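Local coordinates for Mll5499 protein (PDB 3BDE) that is of unknown function but belongs to the Dabb (stress responsive alpha/beta barrel) family and forms a homodimer with a ferredoxin-like fold, at residues V94-V97 and R98-V102. Numbering follows the deposited sequence.
Sequences VAFV and RDRWV. With EDO (1,2-ethanediol), chain H.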
loop_
_atom_site.group_PDB
_atom_site.type_symbol
_atom_site.label_atom_id
_atom_site.label_comp_id
_atom_site.label_asym_id
_atom_site.label_seq_id
_atom_site.Cartn_x
_atom_site.Cartn_y
_atom_site.Cartn_z
ATOM N N VAL A 94 1.293 21.893 -0.314
ATOM C CA VAL A 94 1.714 22.538 -1.573
ATOM C C VAL A 94 3.217 22.924 -1.577
ATOM O O VAL A 94 3.933 22.644 -2.540
ATOM C CB VAL A 94 0.814 23.770 -1.887
ATOM C CG1 VAL A 94 1.278 24.499 -3.121
ATOM C CG2 VAL A 94 -0.625 23.291 -2.082
ATOM N N ALA A 95 3.677 23.524 -0.484
ATOM C CA ALA A 95 5.072 23.942 -0.314
ATOM C C ALA A 95 5.982 22.719 -0.256
ATOM O O ALA A 95 7.019 22.675 -0.933
ATOM C CB ALA A 95 5.227 24.803 0.948
ATOM N N PHE A 96 5.574 21.701 0.521
ATOM C CA PHE A 96 6.355 20.467 0.594
ATOM C C PHE A 96 6.555 19.800 -0.771
ATOM O O PHE A 96 7.666 19.338 -1.075
ATOM C CB PHE A 96 5.705 19.450 1.541
ATOM C CG PHE A 96 6.441 18.161 1.606
ATOM C CD1 PHE A 96 7.645 18.057 2.313
ATOM C CD2 PHE A 96 5.950 17.031 0.919
ATOM C CE1 PHE A 96 8.345 16.837 2.335
ATOM C CE2 PHE A 96 6.646 15.834 0.939
ATOM C CZ PHE A 96 7.836 15.731 1.649
ATOM N N VAL A 97 5.489 19.726 -1.566
ATOM C CA VAL A 97 5.556 19.096 -2.882
ATOM C C VAL A 97 6.478 19.890 -3.831
ATOM O O VAL A 97 7.333 19.323 -4.509
ATOM C CB VAL A 97 4.171 18.853 -3.507
ATOM C CG1 VAL A 97 4.318 18.276 -4.913
ATOM C CG2 VAL A 97 3.377 17.843 -2.665
ATOM N N ARG A 98 6.316 21.205 -3.834
ATOM C CA ARG A 98 7.133 22.062 -4.671
ATOM C C ARG A 98 8.600 22.073 -4.292
ATOM O O ARG A 98 9.451 21.955 -5.161
ATOM C CB ARG A 98 6.624 23.492 -4.594
ATOM C CG ARG A 98 7.346 24.518 -5.492
ATOM C CD ARG A 98 6.734 25.879 -5.222
ATOM N NE ARG A 98 7.060 26.292 -3.850
ATOM C CZ ARG A 98 6.251 26.936 -3.000
ATOM N NH1 ARG A 98 5.008 27.309 -3.328
ATOM N NH2 ARG A 98 6.707 27.197 -1.767
ATOM N N ASP A 99 8.873 22.231 -3.005
ATOM C CA ASP A 99 10.217 22.460 -2.483
ATOM C C ASP A 99 11.026 21.245 -2.076
ATOM O O ASP A 99 12.266 21.327 -2.054
ATOM C CB ASP A 99 10.140 23.427 -1.305
ATOM C CG ASP A 99 9.560 24.790 -1.688
ATOM O OD1 ASP A 99 9.586 25.163 -2.868
ATOM O OD2 ASP A 99 9.119 25.514 -0.787
ATOM N N ARG A 100 10.343 20.140 -1.755
ATOM C CA ARG A 100 11.011 18.911 -1.329
ATOM C C ARG A 100 10.721 17.715 -2.201
ATOM O O ARG A 100 11.660 17.050 -2.646
ATOM C CB ARG A 100 10.629 18.585 0.106
ATOM C CG ARG A 100 10.855 19.719 1.109
ATOM C CD ARG A 100 12.304 20.147 1.253
ATOM N NE ARG A 100 13.148 19.135 1.906
ATOM C CZ ARG A 100 13.306 18.995 3.221
ATOM N NH1 ARG A 100 12.612 19.709 4.079
ATOM N NH2 ARG A 100 14.137 18.074 3.666
ATOM N N TRP A 101 9.455 17.454 -2.488
ATOM C CA TRP A 101 9.106 16.232 -3.244
ATOM C C TRP A 101 9.644 16.281 -4.673
ATOM O O TRP A 101 10.458 15.438 -5.060
ATOM C CB TRP A 101 7.581 15.994 -3.246
ATOM C CG TRP A 101 7.198 14.705 -3.815
ATOM C CD1 TRP A 101 6.970 14.440 -5.110
ATOM C CD2 TRP A 101 6.991 13.479 -3.103
ATOM N NE1 TRP A 101 6.644 13.124 -5.279
ATOM C CE2 TRP A 101 6.647 12.500 -4.063
ATOM C CE3 TRP A 101 7.060 13.112 -1.754
ATOM C CZ2 TRP A 101 6.386 11.158 -3.728
ATOM C CZ3 TRP A 101 6.785 11.783 -1.410
ATOM C CH2 TRP A 101 6.470 10.816 -2.402
ATOM N N VAL A 102 9.200 17.283 -5.433
ATOM C CA VAL A 102 9.601 17.414 -6.842
ATOM C C VAL A 102 11.133 17.412 -7.043
ATOM O O VAL A 102 11.591 16.690 -7.885
ATOM C CB VAL A 102 8.910 18.610 -7.544
ATOM C CG1 VAL A 102 9.502 18.838 -8.942
ATOM C CG2 VAL A 102 7.425 18.377 -7.636
HETATM C C1 EDO H . 13.672 25.508 -2.759
HETATM O O1 EDO H . 12.342 25.132 -3.126
HETATM C C2 EDO H . 14.065 24.818 -1.484
HETATM O O2 EDO H . 13.873 23.399 -1.592
#
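Phe96 O is gripped by two backbone donors, Arg100 N at 2.9 Å and Trp101 N at 3.0 Å, and this forked acceptance marks a pi-type widening of helix 91-104 within the ferredoxin-like fold. The two bonds differ in quality: Trp101 N lies in the carbonyl plane with an N-H...O angle of 161°, whereas Arg100 N sits above that plane and its bond is bent to 144°. Spacing confirms the shift, since Asp99 N still reaches back four residues to Ala95 O, but Val102 N reaches back five, to Val97 O, at 2.9 Å. With CG anti to the backbone N (chi1 178°), the Phe96 ring reaches the side chains of both Arg100 and Trp101. Its CD1 and CE1 meet Arg100 CB and CG obliquely, CE1 lying 3.6 Å from Arg100 CB, while CE2 comes within 3.9 Å of Trp101 CE3, near the plane of the indole. Because Phe96 also packs on Ala45 and Leu49 of helix 36-50, an alanine here would probably open a gap between the two helices and leave the Arg100 methylenes and the indole edge without their shared neighbour. Beyond those methylenes, the Arg100 guanidinium forms salt bridges with Glu104 and with Asp44 of helix 36-50. On the solvent side, Arg98 bends at chi3 and takes Asp99 side-on: NE lies 2.9 Å from Asp99 OD1, which it meets from above the carboxylate plane, and NH2 bonds to OD2 from the syn side but tilted out of that plane. Ala95 CA lies over one face of the Arg98 guanidinium, offset toward its rim, 3.9 Å from NH2.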